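PDB 3ORQ: N5-Carboxyaminoimidazole ribonucleotide synthetase from Staphylococcus aureus subsp. aureus, which catalyses the ATP-dependent conversion of 5-aminoimidazole ribonucleotide and bicarbonate to N5-carboxyaminoimidazole ribonucleotide in purine biosynthesis. Local coordinates for residues P334-H339 against G353-L358. Sequence-based numbering, arbitrary orientation.
Sequences PEWHLH and GHMTVL
His339 and His354 form an antiparallel hydrogen-bonded pair, with His339 N to His354 O at 2.8 Å and His354 N to His339 O at 2.9 Å, in the C-terminal domain, where strand 338-340 of the hairpin with 351-358 is outermost in the antiparallel sheet within this chain. Beyond it the regular ladder gives way to a 3-10 turn: Thr356 N bonds Trp336 O at 2.9 Å, and a water bridges Glu335 O and Leu358 N. The pair's side chains run alongside each other and their imidazoles form an offset stack, centroids 4.1 Å apart and planes at 20°, with His339 CB also over the His354 face. His354 CG sits between its backbone N and carbonyl carbon (chi1 68°), which lays the ring against one face of the His339 imidazole. Tyr341 OH hydrogen-bonds His354 ND1 and Glu284 OE2 hydrogen-bonds His339 NE2, which probably helps to set both ring rotations. In the loop that follows the turn, His337 ND1 donates to Thr356 O (3.2 Å, N-H...O angle 138°), a bent bond near the ring plane; its ring also meets Tyr288 of the second subunit. Met355, a selenomethionine, runs alongside Trp336, its SE 4.2 Å from the six-membered ring centroid, an oblique Met-aromatic contact. Side-chain donation and the water bridge thus extend polar pairing past the ladder, while Glu284 would probably favour a proton on His339 NE2.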
loop_
_atom_site.group_PDB
_atom_site.type_symbol
_atom_site.label_atom_id
_atom_site.label_comp_id
_atom_site.label_asym_id
_atom_site.label_seq_id
_atom_site.Cartn_x
_atom_site.Cartn_y
_atom_site.Cartn_z
ATOM N N PRO A 334 3.602 -2.610 -16.817
ATOM C CA PRO A 334 3.417 -2.898 -15.419
ATOM C C PRO A 334 4.598 -2.381 -14.572
ATOM O O PRO A 334 4.407 -2.098 -13.390
ATOM C CB PRO A 334 3.359 -4.436 -15.387
ATOM C CG PRO A 334 4.147 -4.870 -16.635
ATOM C CD PRO A 334 3.792 -3.834 -17.621
ATOM N N GLU A 335 5.774 -2.222 -15.179
ATOM C CA GLU A 335 6.977 -1.728 -14.488
ATOM C C GLU A 335 6.881 -0.230 -14.190
ATOM O O GLU A 335 7.794 0.322 -13.585
ATOM C CB GLU A 335 8.296 -2.077 -15.245
ATOM C CG GLU A 335 8.499 -1.329 -16.564
ATOM C CD GLU A 335 7.793 -1.959 -17.784
ATOM O OE1 GLU A 335 6.804 -2.693 -17.631
ATOM O OE2 GLU A 335 8.232 -1.707 -18.924
ATOM N N TRP A 336 5.786 0.417 -14.593
ATOM C CA TRP A 336 5.574 1.805 -14.223
ATOM C C TRP A 336 4.908 2.005 -12.840
ATOM O O TRP A 336 4.913 3.122 -12.309
ATOM C CB TRP A 336 4.800 2.536 -15.329
ATOM C CG TRP A 336 5.640 2.751 -16.597
ATOM C CD1 TRP A 336 6.960 2.393 -16.792
ATOM C CD2 TRP A 336 5.228 3.406 -17.798
ATOM N NE1 TRP A 336 7.360 2.759 -18.032
ATOM C CE2 TRP A 336 6.332 3.385 -18.681
ATOM C CE3 TRP A 336 4.024 3.993 -18.219
ATOM C CZ2 TRP A 336 6.292 3.952 -19.978
ATOM C CZ3 TRP A 336 3.969 4.562 -19.527
ATOM C CH2 TRP A 336 5.108 4.528 -20.390
ATOM N N HIS A 337 4.370 0.946 -12.248
ATOM C CA HIS A 337 3.715 1.015 -10.916
ATOM C C HIS A 337 2.892 2.292 -10.839
ATOM O O HIS A 337 3.258 3.267 -10.157
ATOM C CB HIS A 337 4.714 0.954 -9.752
ATOM C CG HIS A 337 5.454 -0.358 -9.626
ATOM N ND1 HIS A 337 6.736 -0.548 -10.108
ATOM C CD2 HIS A 337 5.088 -1.534 -9.077
ATOM C CE1 HIS A 337 7.126 -1.787 -9.871
ATOM N NE2 HIS A 337 6.149 -2.401 -9.224
ATOM N N LEU A 338 1.787 2.294 -11.570
ATOM C CA LEU A 338 1.032 3.505 -11.741
ATOM C C LEU A 338 0.152 3.798 -10.548
ATOM O O LEU A 338 -0.523 2.891 -10.049
ATOM C CB LEU A 338 0.182 3.386 -12.998
ATOM C CG LEU A 338 1.055 3.547 -14.222
ATOM C CD1 LEU A 338 0.635 2.553 -15.407
ATOM C CD2 LEU A 338 1.016 5.018 -14.599
ATOM N N HIS A 339 0.178 5.064 -10.105
ATOM C CA HIS A 339 -0.759 5.610 -9.100
ATOM C C HIS A 339 -1.666 6.625 -9.784
ATOM O O HIS A 339 -1.178 7.611 -10.343
ATOM C CB HIS A 339 0.001 6.367 -7.996
ATOM C CG HIS A 339 0.740 5.477 -7.061
ATOM N ND1 HIS A 339 0.433 5.390 -5.717
ATOM C CD2 HIS A 339 1.752 4.602 -7.274
ATOM C CE1 HIS A 339 1.257 4.537 -5.137
ATOM N NE2 HIS A 339 2.054 4.027 -6.059
ATOM N N GLY A 353 -1.627 11.886 -10.974
ATOM C CA GLY A 353 -1.090 10.615 -10.497
ATOM C C GLY A 353 0.418 10.669 -10.575
ATOM O O GLY A 353 0.980 11.744 -10.800
ATOM N N HIS A 354 1.067 9.513 -10.368
ATOM C CA HIS A 354 2.499 9.402 -10.597
ATOM C C HIS A 354 2.839 7.945 -10.925
ATOM O O HIS A 354 2.020 7.014 -10.777
ATOM C CB HIS A 354 3.303 9.910 -9.391
ATOM C CG HIS A 354 3.176 9.037 -8.166
ATOM N ND1 HIS A 354 2.213 9.238 -7.201
ATOM C CD2 HIS A 354 3.908 7.971 -7.748
ATOM C CE1 HIS A 354 2.346 8.330 -6.243
ATOM N NE2 HIS A 354 3.357 7.534 -6.564
HETATM N N MSE A 355 4.062 7.756 -11.382
HETATM C CA MSE A 355 4.541 6.447 -11.680
HETATM C C MSE A 355 5.918 6.284 -11.047
HETATM O O MSE A 355 6.706 7.230 -10.962
HETATM C CB MSE A 355 4.577 6.210 -13.201
HETATM C CG MSE A 355 5.238 7.287 -14.018
HETATM SE SE MSE A 355 5.246 6.761 -15.913
HETATM C CE MSE A 355 3.500 6.293 -16.030
ATOM N N THR A 356 6.191 5.085 -10.586
ATOM C CA THR A 356 7.461 4.821 -9.964
ATOM C C THR A 356 8.061 3.610 -10.636
ATOM O O THR A 356 7.470 2.500 -10.614
ATOM C CB THR A 356 7.284 4.520 -8.483
ATOM O OG1 THR A 356 6.765 5.695 -7.845
ATOM C CG2 THR A 356 8.632 4.121 -7.833
ATOM N N VAL A 357 9.230 3.828 -11.213
ATOM C CA VAL A 357 9.929 2.801 -11.939
ATOM C C VAL A 357 11.113 2.321 -11.109
ATOM O O VAL A 357 12.080 3.019 -10.932
ATOM C CB VAL A 357 10.404 3.339 -13.293
ATOM C CG1 VAL A 357 10.868 2.229 -14.159
ATOM C CG2 VAL A 357 9.266 4.153 -14.006
ATOM N N LEU A 358 11.036 1.110 -10.611
ATOM C CA LEU A 358 12.156 0.552 -9.873
ATOM C C LEU A 358 13.178 0.130 -10.882
ATOM O O LEU A 358 12.822 -0.436 -11.907
ATOM C CB LEU A 358 11.709 -0.642 -9.033
ATOM C CG LEU A 358 10.668 -0.323 -7.941
ATOM C CD1 LEU A 358 10.308 -1.592 -7.138
ATOM C CD2 LEU A 358 11.204 0.779 -7.012
HETATM O O HOH W 1 9.632 -0.825 -11.925
#